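Local coordinates for dephospho-CoA kinase (Campylobacter jejuni subsp. jejuni serotype O:2, PDB 4ZO4), which probably catalyses the last step of coenzyme A synthesis, the ATP-dependent phosphorylation of the 3'-hydroxyl group of dephospho-CoA to give coenzyme A, at residues F8-I14 and K132-T138; I118-F122 and D167-K171; E49-F54 and I87-F91; F21-A25 and C192-I196. All blocks are in the same frame, centred on the assembly; numbering follows the deposited sequence.

Contact 1. Residues F8-I14 and K132-T138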
loop_
_atom_site.group_PDB
_atom_site.type_symbol
_atom_site.label_atom_id
_atom_site.label_comp_id
_atom_site.label_asym_id
_atom_site.label_seq_id
_atom_site.Cartn_x
_atom_site.Cartn_y
_atom_site.Cartn_z
ATOM N N PHE A 8 -18.803 24.020 -5.094
ATOM C CA PHE A 8 -18.691 23.101 -6.182
ATOM C C PHE A 8 -17.232 22.697 -6.337
ATOM O O PHE A 8 -16.359 23.556 -6.427
ATOM C CB PHE A 8 -19.304 23.731 -7.442
ATOM C CG PHE A 8 -20.803 23.896 -7.344
ATOM C CD1 PHE A 8 -21.656 22.875 -7.726
ATOM C CD2 PHE A 8 -21.355 25.047 -6.806
ATOM C CE1 PHE A 8 -23.025 23.007 -7.598
ATOM C CE2 PHE A 8 -22.721 25.181 -6.676
ATOM C CZ PHE A 8 -23.556 24.157 -7.069
ATOM N N PHE A 9 -16.958 21.395 -6.328
ATOM C CA PHE A 9 -15.590 20.946 -6.588
ATOM C C PHE A 9 -15.400 20.845 -8.083
ATOM O O PHE A 9 -16.258 20.367 -8.792
ATOM C CB PHE A 9 -15.246 19.633 -5.828
ATOM C CG PHE A 9 -15.219 19.810 -4.318
ATOM C CD1 PHE A 9 -14.111 20.367 -3.690
ATOM C CD2 PHE A 9 -16.334 19.504 -3.546
ATOM C CE1 PHE A 9 -14.101 20.576 -2.309
ATOM C CE2 PHE A 9 -16.338 19.722 -2.177
ATOM C CZ PHE A 9 -15.214 20.250 -1.552
ATOM N N VAL A 10 -14.286 21.339 -8.572
ATOM C CA VAL A 10 -14.006 21.201 -9.966
ATOM C C VAL A 10 -12.794 20.310 -10.131
ATOM O O VAL A 10 -11.696 20.677 -9.734
ATOM C CB VAL A 10 -13.699 22.549 -10.589
ATOM C CG1 VAL A 10 -13.339 22.365 -12.058
ATOM C CG2 VAL A 10 -14.893 23.470 -10.422
ATOM N N THR A 11 -12.984 19.140 -10.728
ATOM C CA THR A 11 -11.875 18.232 -10.894
ATOM C C THR A 11 -11.853 17.723 -12.319
ATOM O O THR A 11 -12.882 17.727 -12.968
ATOM C CB THR A 11 -11.967 17.076 -9.881
ATOM O OG1 THR A 11 -10.961 16.114 -10.173
ATOM C CG2 THR A 11 -13.306 16.405 -9.942
ATOM N N ALA A 12 -10.681 17.300 -12.802
ATOM C CA ALA A 12 -10.520 16.958 -14.211
ATOM C C ALA A 12 -9.634 15.767 -14.462
ATOM O O ALA A 12 -8.605 15.575 -13.814
ATOM C CB ALA A 12 -9.993 18.148 -15.000
ATOM N N SER A 13 -10.041 14.992 -15.459
ATOM C CA SER A 13 -9.281 13.844 -15.891
ATOM C C SER A 13 -7.976 14.252 -16.546
ATOM O O SER A 13 -7.137 13.394 -16.762
ATOM C CB SER A 13 -10.086 12.999 -16.877
ATOM O OG SER A 13 -9.813 13.366 -18.210
ATOM N N ILE A 14 -7.837 15.539 -16.887
ATOM C CA ILE A 14 -6.607 16.118 -17.453
ATOM C C ILE A 14 -6.541 17.632 -17.122
ATOM O O ILE A 14 -7.560 18.329 -17.111
ATOM C CB ILE A 14 -6.520 15.868 -18.972
ATOM C CG1 ILE A 14 -5.367 16.662 -19.597
ATOM C CG2 ILE A 14 -7.827 16.232 -19.657
ATOM C CD1 ILE A 14 -4.996 16.194 -20.991
ATOM N N LYS A 132 -20.883 19.556 -3.909
ATOM C CA LYS A 132 -21.057 18.830 -5.168
ATOM C C LYS A 132 -19.791 18.769 -6.054
ATOM O O LYS A 132 -18.994 19.732 -6.161
ATOM C CB LYS A 132 -22.230 19.421 -5.963
ATOM C CG LYS A 132 -23.521 18.658 -5.742
ATOM C CD LYS A 132 -24.698 19.567 -5.475
ATOM C CE LYS A 132 -25.894 18.770 -4.979
ATOM N NZ LYS A 132 -26.758 19.638 -4.130
ATOM N N VAL A 133 -19.650 17.639 -6.728
ATOM C CA VAL A 133 -18.434 17.346 -7.426
ATOM C C VAL A 133 -18.660 17.381 -8.925
ATOM O O VAL A 133 -19.519 16.659 -9.452
ATOM C CB VAL A 133 -17.931 15.956 -7.021
ATOM C CG1 VAL A 133 -16.470 15.780 -7.394
ATOM C CG2 VAL A 133 -18.121 15.784 -5.542
ATOM N N ILE A 134 -17.843 18.184 -9.598
ATOM C CA ILE A 134 -17.918 18.398 -11.048
ATOM C C ILE A 134 -16.682 17.779 -11.679
ATOM O O ILE A 134 -15.555 18.265 -11.494
ATOM C CB ILE A 134 -17.900 19.918 -11.400
ATOM C CG1 ILE A 134 -19.179 20.612 -10.931
ATOM C CG2 ILE A 134 -17.712 20.163 -12.909
ATOM C CD1 ILE A 134 -19.162 22.114 -11.171
ATOM N N VAL A 135 -16.872 16.709 -12.423
ATOM C CA VAL A 135 -15.742 16.092 -13.060
ATOM C C VAL A 135 -15.776 16.387 -14.545
ATOM O O VAL A 135 -16.769 16.092 -15.231
ATOM C CB VAL A 135 -15.711 14.568 -12.839
ATOM C CG1 VAL A 135 -14.453 13.989 -13.481
ATOM C CG2 VAL A 135 -15.747 14.235 -11.354
ATOM N N ILE A 136 -14.685 16.953 -15.033
ATOM C CA ILE A 136 -14.474 17.087 -16.447
ATOM C C ILE A 136 -13.700 15.883 -16.945
ATOM O O ILE A 136 -12.525 15.690 -16.615
ATOM C CB ILE A 136 -13.716 18.364 -16.787
ATOM C CG1 ILE A 136 -14.480 19.557 -16.207
ATOM C CG2 ILE A 136 -13.617 18.479 -18.293
ATOM C CD1 ILE A 136 -13.646 20.791 -16.013
ATOM N N TYR A 137 -14.394 15.101 -17.758
ATOM C CA TYR A 137 -13.982 13.791 -18.177
ATOM C C TYR A 137 -13.667 13.774 -19.675
ATOM O O TYR A 137 -14.445 14.295 -20.486
ATOM C CB TYR A 137 -15.133 12.834 -17.911
ATOM C CG TYR A 137 -14.862 11.397 -18.243
ATOM C CD1 TYR A 137 -13.628 10.804 -17.930
ATOM C CD2 TYR A 137 -15.850 10.602 -18.811
ATOM C CE1 TYR A 137 -13.396 9.473 -18.194
ATOM C CE2 TYR A 137 -15.626 9.261 -19.079
ATOM C CZ TYR A 137 -14.393 8.709 -18.762
ATOM O OH TYR A 137 -14.135 7.385 -19.030
ATOM N N THR A 138 -12.528 13.171 -20.021
ATOM C CA THR A 138 -12.172 12.842 -21.397
ATOM C C THR A 138 -12.015 11.314 -21.593
ATOM O O THR A 138 -10.979 10.760 -21.281
ATOM C CB THR A 138 -10.859 13.538 -21.759
ATOM O OG1 THR A 138 -10.915 14.918 -21.345
ATOM C CG2 THR A 138 -10.618 13.441 -23.244
#
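F9 and T11 each use both their own N-H and their own C=O toward strand 132-136, making this pair a worked example of a parallel ladder in which one strand's odd residues do the bonding. F9 N donates to K132 O, I134 N to F9 O, T11 N to I134 O, and I136 N to T11 O. S13 N closes the series on I136 O at 2.8 Å. The ladder outlasts the strands: T138 N donates to the side-chain OG of S13 (3.3 Å), a longer bond in which a hydroxyl takes the place of a backbone carbonyl.

I134 shows how a side chain lies along the neighbouring strand. Its CB lies beside F9 O because I134 N donates to that oxygen, and CG1 follows at 3.6 Å from the same F9 O. Because CG1 stands anti to the carbonyl carbon (chi1 -68°) and the chain then runs extended, the CD1 tip reaches F8 CB at 4.1 Å, on the face shared by F8, V10, A12, K132, I134 and I136.

The other face belongs to F9, T11, V133 and V135. Here T11 and V135 lie side by side, their methyls T11 CG2 and V135 CG2 3.6 Å apart, while T11 CG2 also meets V133 CG1 at 4.1 Å.

Helix 15-27 covers the first face with F21, and A12 touches K18 of the predicted ATP site. Such a parallel strand pair, one member running into the predicted ATP-binding (Walker A) loop, fits the P-loop kinase core to which the CoaE family belongs.

Contact 2. Residues I118-F122 and D167-K171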
loop_
_atom_site.group_PDB
_atom_site.type_symbol
_atom_site.label_atom_id
_atom_site.label_comp_id
_atom_site.label_asym_id
_atom_site.label_seq_id
_atom_site.Cartn_x
_atom_site.Cartn_y
_atom_site.Cartn_z
ATOM N N ILE A 118 -9.654 21.360 -7.639
ATOM C CA ILE A 118 -8.958 20.283 -6.897
ATOM C C ILE A 118 -8.460 19.147 -7.799
ATOM O O ILE A 118 -9.208 18.651 -8.634
ATOM C CB ILE A 118 -9.872 19.733 -5.781
ATOM C CG1 ILE A 118 -9.133 18.749 -4.874
ATOM C CG2 ILE A 118 -11.103 19.068 -6.355
ATOM C CD1 ILE A 118 -9.931 18.301 -3.665
ATOM N N PRO A 119 -7.183 18.745 -7.660
ATOM C CA PRO A 119 -6.679 17.539 -8.354
ATOM C C PRO A 119 -7.454 16.287 -8.028
ATOM O O PRO A 119 -7.745 16.017 -6.872
ATOM C CB PRO A 119 -5.250 17.391 -7.850
ATOM C CG PRO A 119 -4.852 18.731 -7.300
ATOM C CD PRO A 119 -6.113 19.480 -6.967
ATOM N N LEU A 120 -7.786 15.526 -9.058
ATOM C CA LEU A 120 -8.735 14.427 -8.922
ATOM C C LEU A 120 -8.407 13.527 -7.747
ATOM O O LEU A 120 -9.317 13.162 -7.020
ATOM C CB LEU A 120 -8.844 13.624 -10.230
ATOM C CG LEU A 120 -9.837 12.453 -10.322
ATOM C CD1 LEU A 120 -11.250 12.867 -9.950
ATOM C CD2 LEU A 120 -9.830 11.830 -11.710
ATOM N N PHE A 121 -7.133 13.157 -7.557
ATOM C CA PHE A 121 -6.779 12.225 -6.461
ATOM C C PHE A 121 -6.151 12.923 -5.252
ATOM O O PHE A 121 -5.145 12.498 -4.737
ATOM C CB PHE A 121 -5.884 11.095 -6.976
ATOM C CG PHE A 121 -6.523 10.262 -8.044
ATOM C CD1 PHE A 121 -6.422 10.632 -9.381
ATOM C CD2 PHE A 121 -7.224 9.107 -7.714
ATOM C CE1 PHE A 121 -7.010 9.875 -10.366
ATOM C CE2 PHE A 121 -7.818 8.350 -8.693
ATOM C CZ PHE A 121 -7.717 8.738 -10.024
ATOM N N PHE A 122 -6.786 13.983 -4.778
ATOM C CA PHE A 122 -6.244 14.822 -3.724
ATOM C C PHE A 122 -6.505 14.107 -2.463
ATOM O O PHE A 122 -7.499 13.422 -2.348
ATOM C CB PHE A 122 -6.984 16.151 -3.673
ATOM C CG PHE A 122 -6.202 17.285 -3.076
ATOM C CD1 PHE A 122 -6.706 17.986 -2.013
ATOM C CD2 PHE A 122 -4.987 17.679 -3.623
ATOM C CE1 PHE A 122 -6.017 19.057 -1.493
ATOM C CE2 PHE A 122 -4.275 18.740 -3.096
ATOM C CZ PHE A 122 -4.794 19.428 -2.027
ATOM N N ASP A 167 -8.206 4.034 -13.033
ATOM C CA ASP A 167 -8.486 4.708 -11.784
ATOM C C ASP A 167 -9.361 5.986 -11.983
ATOM O O ASP A 167 -10.352 6.165 -11.269
ATOM C CB ASP A 167 -7.156 4.956 -11.028
ATOM C CG ASP A 167 -6.461 3.624 -10.641
ATOM O OD1 ASP A 167 -7.195 2.632 -10.524
ATOM O OD2 ASP A 167 -5.217 3.540 -10.491
ATOM N N ILE A 168 -9.024 6.833 -12.962
ATOM C CA ILE A 168 -9.851 8.004 -13.288
ATOM C C ILE A 168 -11.334 7.622 -13.490
ATOM O O ILE A 168 -12.234 8.234 -12.875
ATOM C CB ILE A 168 -9.336 8.751 -14.538
ATOM C CG1 ILE A 168 -8.085 9.563 -14.202
ATOM C CG2 ILE A 168 -10.371 9.744 -15.043
ATOM C CD1 ILE A 168 -7.284 9.964 -15.421
ATOM N N GLU A 169 -11.599 6.622 -14.329
ATOM C CA GLU A 169 -12.976 6.183 -14.533
ATOM C C GLU A 169 -13.631 5.720 -13.249
ATOM O O GLU A 169 -14.830 5.990 -13.020
ATOM C CB GLU A 169 -13.058 5.054 -15.533
ATOM C CG GLU A 169 -12.745 5.462 -16.955
ATOM C CD GLU A 169 -13.331 4.510 -17.991
ATOM O OE1 GLU A 169 -13.423 4.931 -19.173
ATOM O OE2 GLU A 169 -13.695 3.351 -17.644
ATOM N N GLU A 170 -12.866 5.021 -12.407
ATOM C CA GLU A 170 -13.365 4.661 -11.069
ATOM C C GLU A 170 -13.844 5.851 -10.272
ATOM O O GLU A 170 -14.832 5.747 -9.542
ATOM C CB GLU A 170 -12.318 3.947 -10.229
ATOM C CG GLU A 170 -12.630 2.488 -9.997
ATOM C CD GLU A 170 -13.910 2.244 -9.216
ATOM O OE1 GLU A 170 -14.775 1.473 -9.705
ATOM O OE2 GLU A 170 -14.041 2.812 -8.106
ATOM N N LYS A 171 -13.149 6.976 -10.387
ATOM C CA LYS A 171 -13.484 8.121 -9.549
ATOM C C LYS A 171 -14.856 8.755 -9.886
ATOM O O LYS A 171 -15.431 9.462 -9.076
ATOM C CB LYS A 171 -12.385 9.149 -9.653
ATOM C CG LYS A 171 -12.073 9.849 -8.354
ATOM C CD LYS A 171 -11.610 8.881 -7.265
ATOM C CE LYS A 171 -10.528 9.496 -6.393
ATOM N NZ LYS A 171 -10.883 9.396 -4.952
#
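L120 and F121, adjacent in the loop after strand 114-117, meet one side of helix 155-172 through I168, K171 and D167, and they illustrate how a loop can dock on a helix by shape and apolar contact.

Aliphatic packing comes first. The two methyls of L120 divide the work: CD2 lies against I168 CG1 at 3.8 Å, the side chains crossing at about a right angle, and CD1 packs on K171 CG at 3.5 Å. L120 and K171 run past each other in opposite directions, which brings the methylene part of the lysine, rather than its amine, onto the leucine.

Aromatic contact is the second kind. With F121 CG anti to its carbonyl carbon (chi1 -60°), the ring end swings to the helix and presents its edge to the backbone: CZ is 3.7 Å from I168 N, and D167 C also lies near the ring plane. On the same ring CE1 approaches I168 CG1 (4.0 Å), while K171 CE comes in obliquely, 3.6 Å from F121 CD2.

The charged end of D167 is turned out of the contact. D167 offers its CB to F121 CZ at 4.0 Å, but its carboxylate points elsewhere, where OD2 forms a salt bridge with K86 of a neighbouring subunit.

Across the two segments no polar bond dictates the spacing, and the fit of loop and helix rests on van der Waals packing, including the ring edge against backbone atoms. Within the chain the contact is thus apolar packing, while D167 adds a charged link to another subunit.

Contact 3. Residues E49-F54 and I87-F91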
loop_
_atom_site.group_PDB
_atom_site.type_symbol
_atom_site.label_atom_id
_atom_site.label_comp_id
_atom_site.label_asym_id
_atom_site.label_seq_id
_atom_site.Cartn_x
_atom_site.Cartn_y
_atom_site.Cartn_z
ATOM N N GLU A 49 9.286 24.287 11.098
ATOM C CA GLU A 49 9.039 22.984 11.711
ATOM C C GLU A 49 9.476 21.852 10.783
ATOM O O GLU A 49 10.107 20.902 11.216
ATOM C CB GLU A 49 7.602 22.820 12.217
ATOM C CG GLU A 49 7.473 23.149 13.707
ATOM C CD GLU A 49 8.395 22.279 14.620
ATOM O OE1 GLU A 49 8.942 22.799 15.648
ATOM O OE2 GLU A 49 8.584 21.069 14.301
ATOM N N LEU A 50 9.200 22.000 9.496
ATOM C CA LEU A 50 9.584 21.006 8.492
ATOM C C LEU A 50 11.118 20.815 8.414
ATOM O O LEU A 50 11.630 19.693 8.325
ATOM C CB LEU A 50 9.006 21.398 7.120
ATOM C CG LEU A 50 7.487 21.253 6.894
ATOM C CD1 LEU A 50 6.999 22.125 5.742
ATOM C CD2 LEU A 50 7.125 19.796 6.606
ATOM N N GLU A 51 11.864 21.897 8.461
ATOM C CA GLU A 51 13.318 21.772 8.537
ATOM C C GLU A 51 13.725 20.834 9.678
ATOM O O GLU A 51 14.506 19.917 9.426
ATOM C CB GLU A 51 13.985 23.118 8.712
ATOM C CG GLU A 51 15.479 23.114 8.417
ATOM C CD GLU A 51 16.365 22.717 9.599
ATOM O OE1 GLU A 51 17.501 22.246 9.318
ATOM O OE2 GLU A 51 15.941 22.870 10.784
ATOM N N LYS A 52 13.215 21.046 10.907
ATOM C CA LYS A 52 13.544 20.153 12.077
ATOM C C LYS A 52 13.242 18.684 11.779
ATOM O O LYS A 52 14.098 17.843 11.819
ATOM C CB LYS A 52 12.757 20.546 13.339
ATOM C CG LYS A 52 13.374 21.651 14.183
ATOM C CD LYS A 52 12.313 22.622 14.700
ATOM C CE LYS A 52 12.954 23.799 15.425
ATOM N NZ LYS A 52 12.044 24.966 15.679
ATOM N N ILE A 53 12.001 18.417 11.430
ATOM C CA ILE A 53 11.487 17.084 11.171
ATOM C C ILE A 53 12.275 16.406 10.061
ATOM O O ILE A 53 12.633 15.270 10.201
ATOM C CB ILE A 53 9.984 17.197 10.772
ATOM C CG1 ILE A 53 9.170 17.895 11.890
ATOM C CG2 ILE A 53 9.382 15.831 10.475
ATOM C CD1 ILE A 53 7.741 18.211 11.513
ATOM N N PHE A 54 12.549 17.100 8.952
ATOM C CA PHE A 54 13.137 16.462 7.755
ATOM C C PHE A 54 14.645 16.591 7.562
ATOM O O PHE A 54 15.249 15.763 6.887
ATOM C CB PHE A 54 12.431 16.967 6.512
ATOM C CG PHE A 54 11.054 16.438 6.378
ATOM C CD1 PHE A 54 10.838 15.169 5.889
ATOM C CD2 PHE A 54 9.976 17.175 6.808
ATOM C CE1 PHE A 54 9.562 14.653 5.790
ATOM C CE2 PHE A 54 8.699 16.669 6.706
ATOM C CZ PHE A 54 8.493 15.399 6.207
ATOM N N ILE A 87 5.560 10.782 7.050
ATOM C CA ILE A 87 5.530 11.890 7.987
ATOM C C ILE A 87 4.951 13.120 7.293
ATOM O O ILE A 87 4.083 13.807 7.856
ATOM C CB ILE A 87 6.908 12.141 8.610
ATOM C CG1 ILE A 87 7.280 10.992 9.551
ATOM C CG2 ILE A 87 6.901 13.372 9.484
ATOM C CD1 ILE A 87 8.714 11.061 10.024
ATOM N N LEU A 88 5.388 13.380 6.059
ATOM C CA LEU A 88 4.892 14.528 5.340
ATOM C C LEU A 88 3.360 14.458 5.151
ATOM O O LEU A 88 2.624 15.410 5.471
ATOM C CB LEU A 88 5.572 14.660 3.997
ATOM C CG LEU A 88 5.333 16.068 3.432
ATOM C CD1 LEU A 88 5.949 17.134 4.331
ATOM C CD2 LEU A 88 5.890 16.151 2.015
ATOM N N GLU A 89 2.884 13.320 4.665
ATOM C CA GLU A 89 1.452 13.115 4.524
ATOM C C GLU A 89 0.727 13.436 5.829
ATOM O O GLU A 89 -0.211 14.210 5.815
ATOM C CB GLU A 89 1.129 11.689 4.084
ATOM C CG GLU A 89 1.536 11.366 2.644
ATOM C CD GLU A 89 1.650 9.855 2.359
ATOM O OE1 GLU A 89 1.438 9.022 3.292
ATOM O OE2 GLU A 89 1.982 9.480 1.202
ATOM N N ASN A 90 1.171 12.890 6.956
ATOM C CA ASN A 90 0.458 13.091 8.206
ATOM C C ASN A 90 0.672 14.493 8.725
ATOM O O ASN A 90 -0.177 15.086 9.400
ATOM C CB ASN A 90 0.891 12.069 9.238
ATOM C CG ASN A 90 0.294 12.340 10.596
ATOM O OD1 ASN A 90 -0.868 12.048 10.836
ATOM N ND2 ASN A 90 1.087 12.908 11.488
ATOM N N PHE A 91 1.802 15.068 8.383
ATOM C CA PHE A 91 2.019 16.470 8.726
ATOM C C PHE A 91 1.060 17.422 8.040
ATOM O O PHE A 91 0.595 18.352 8.678
ATOM C CB PHE A 91 3.430 16.882 8.368
ATOM C CG PHE A 91 3.839 18.185 8.962
ATOM C CD1 PHE A 91 4.150 18.288 10.307
ATOM C CD2 PHE A 91 3.953 19.301 8.169
ATOM C CE1 PHE A 91 4.557 19.511 10.850
ATOM C CE2 PHE A 91 4.343 20.519 8.686
ATOM C CZ PHE A 91 4.665 20.624 10.022
#
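Helices 47-54 and 82-109 run nearly antiparallel here, their short segments at 151° and 11.9 Å apart, with L50 set opposite L88 and I53 opposite I87. That wide spacing is bridged by branched aliphatic and aromatic side chains, a good case of helices separated by the bulk of what lies between them.

F91 stands with CG anti to the backbone N (chi1 -167°) and extends its ring toward helix 47-54, where two residues receive it: CE2 meets L50 CD2 at 3.5 Å and CE1 meets I53 CD1, also at 3.5 Å. Both methyls stand on the same side of the ring plane, each approaching obliquely, and E49 CB touches the far end of the ring at CZ.

F54 answers from the other helix. Its tip, CZ, presses on L88 CD1 at 3.6 Å, with L88 N lying near the ring plane at the edge, and I53 CG2 from its own helix sits over the rim of one face. The same I53 CG2 reaches across to I87 CG2 at 3.6 Å, joining the two aromatic clusters into one apolar layer.

L74 of helix 71-80 closes over F54 and L88, and I53 O accepts a hydrogen bond from R161 of a neighbouring subunit. A largely apolar, nearly antiparallel helix pair of this kind is in keeping with the helical substrate-binding domain that CoaE enzymes carry beside their nucleotide-binding core.

Contact 4. Residues F21-A25 and C192-I196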
loop_
_atom_site.group_PDB
_atom_site.type_symbol
_atom_site.label_atom_id
_atom_site.label_comp_id
_atom_site.label_asym_id
_atom_site.label_seq_id
_atom_site.Cartn_x
_atom_site.Cartn_y
_atom_site.Cartn_z
ATOM N N PHE A 21 -12.274 25.325 -17.183
ATOM C CA PHE A 21 -13.544 25.497 -16.471
ATOM C C PHE A 21 -13.433 26.566 -15.410
ATOM O O PHE A 21 -14.425 27.210 -15.073
ATOM C CB PHE A 21 -14.004 24.228 -15.795
ATOM C CG PHE A 21 -15.318 24.375 -15.084
ATOM C CD1 PHE A 21 -16.478 23.884 -15.643
ATOM C CD2 PHE A 21 -15.393 24.999 -13.856
ATOM C CE1 PHE A 21 -17.693 24.031 -14.997
ATOM C CE2 PHE A 21 -16.600 25.139 -13.198
ATOM C CZ PHE A 21 -17.748 24.649 -13.766
ATOM N N ILE A 22 -12.228 26.747 -14.887
ATOM C CA ILE A 22 -11.955 27.805 -13.893
ATOM C C ILE A 22 -11.704 29.181 -14.513
ATOM O O ILE A 22 -12.156 30.197 -13.974
ATOM C CB ILE A 22 -10.786 27.394 -12.976
ATOM C CG1 ILE A 22 -11.247 26.241 -12.054
ATOM C CG2 ILE A 22 -10.249 28.587 -12.183
ATOM C CD1 ILE A 22 -12.296 26.628 -11.027
ATOM N N GLU A 23 -11.003 29.220 -15.644
ATOM C CA GLU A 23 -10.814 30.468 -16.364
ATOM C C GLU A 23 -12.175 31.056 -16.744
ATOM O O GLU A 23 -12.421 32.247 -16.571
ATOM C CB GLU A 23 -9.962 30.252 -17.611
ATOM C CG GLU A 23 -9.997 31.426 -18.577
ATOM C CD GLU A 23 -9.747 32.755 -17.874
ATOM O OE1 GLU A 23 -8.639 32.935 -17.319
ATOM O OE2 GLU A 23 -10.656 33.620 -17.869
ATOM N N ILE A 24 -13.053 30.203 -17.244
ATOM C CA ILE A 24 -14.411 30.593 -17.613
ATOM C C ILE A 24 -15.280 30.947 -16.385
ATOM O O ILE A 24 -16.060 31.884 -16.422
ATOM C CB ILE A 24 -15.054 29.479 -18.482
ATOM C CG1 ILE A 24 -14.338 29.423 -19.851
ATOM C CG2 ILE A 24 -16.554 29.684 -18.637
ATOM C CD1 ILE A 24 -14.381 28.079 -20.563
ATOM N N ALA A 25 -15.138 30.214 -15.285
ATOM C CA ALA A 25 -15.915 30.518 -14.082
ATOM C C ALA A 25 -15.540 31.890 -13.490
ATOM O O ALA A 25 -16.403 32.619 -12.974
ATOM C CB ALA A 25 -15.717 29.426 -13.060
ATOM N N CYS A 192 -19.012 24.429 -20.488
ATOM C CA CYS A 192 -18.741 25.031 -19.198
ATOM C C CYS A 192 -19.784 26.094 -18.895
ATOM O O CYS A 192 -20.420 26.074 -17.828
ATOM C CB CYS A 192 -17.329 25.596 -19.173
ATOM S SG CYS A 192 -16.094 24.276 -19.332
ATOM N N VAL A 193 -19.998 26.980 -19.862
ATOM C CA VAL A 193 -20.923 28.092 -19.686
ATOM C C VAL A 193 -22.355 27.582 -19.443
ATOM O O VAL A 193 -23.053 28.090 -18.564
ATOM C CB VAL A 193 -20.866 29.088 -20.866
ATOM C CG1 VAL A 193 -21.768 30.290 -20.593
ATOM C CG2 VAL A 193 -19.438 29.565 -21.096
ATOM N N LYS A 194 -22.784 26.566 -20.186
ATOM C CA LYS A 194 -24.109 25.974 -19.949
ATOM C C LYS A 194 -24.266 25.476 -18.496
ATOM O O LYS A 194 -25.283 25.734 -17.858
ATOM C CB LYS A 194 -24.377 24.841 -20.948
ATOM C CG LYS A 194 -25.689 24.081 -20.756
ATOM C CD LYS A 194 -25.715 22.804 -21.598
ATOM C CE LYS A 194 -26.850 21.850 -21.217
ATOM N NZ LYS A 194 -26.614 20.434 -21.683
ATOM N N VAL A 195 -23.258 24.783 -17.968
ATOM C CA VAL A 195 -23.311 24.270 -16.588
ATOM C C VAL A 195 -23.227 25.413 -15.581
ATOM O O VAL A 195 -24.045 25.491 -14.672
ATOM C CB VAL A 195 -22.191 23.222 -16.314
ATOM C CG1 VAL A 195 -21.894 23.084 -14.825
ATOM C CG2 VAL A 195 -22.583 21.861 -16.894
ATOM N N ILE A 196 -22.242 26.290 -15.740
ATOM C CA ILE A 196 -22.097 27.414 -14.833
ATOM C C ILE A 196 -23.343 28.277 -14.767
ATOM O O ILE A 196 -23.698 28.759 -13.701
ATOM C CB ILE A 196 -20.913 28.299 -15.207
ATOM C CG1 ILE A 196 -19.597 27.565 -14.896
ATOM C CG2 ILE A 196 -20.977 29.605 -14.417
ATOM C CD1 ILE A 196 -18.359 28.133 -15.579
#
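F21 and I196 meet from opposite directions, an example of an aliphatic end set over an aromatic ring. I196 CD1 lies 4.2 Å from the centroid of the F21 ring and 20° off its normal, a CH-pi contact, while I196 CG1 sits 3.6 Å from F21 CZ.

A second ring contact involves sulfur. C192 SG approaches F21 obliquely and is 3.7 Å from F21 CD1. The ring is placed for both partners by CG standing opposite the backbone N (chi1 -179°); V195 CG1 adds a looser touch at the ring edge.

The remaining packing is aliphatic. I24 CG2 bridges two residues of the other helix, lying 3.8 Å from V193 CG2 and 3.9 Å from I196 CD1, and its CD1 end rests near C192 CB. A25, with little bulk of its own, receives I196 CD1 at 3.7 Å from its CA.

The segment axes are inclined at 58°. F21 lies between helix 185-200 and the central sheet, touching V10, I134 and I136 and meeting F115 edge-to-face, so helix 15-27, whose first turns carry the predicted ATP site, is sandwiched by strands and the C-terminal helix.

Contacts 2 and 4 both touch contact 1 but not each other, and contact 3 stands apart. F21 of contact 4 packs on contact 1, its CB 3.5 Å from I136 CD1, so the strand pair and the helix pair meet directly; their centres are about 11 Å apart. Contact 2 joins strand 7-12 of contact 1, probably through a hydrogen bond between V10 O and I118 N (3.0 Å). As for the predicted ATP site, A12 of contact 1 touches K18, and L120 of contact 2 is about 7 Å from it, side chain to side chain. Contact 3, centred about 30 Å from the centre of contact 1, is far from that site, but like contact 2 it meets a neighbouring subunit.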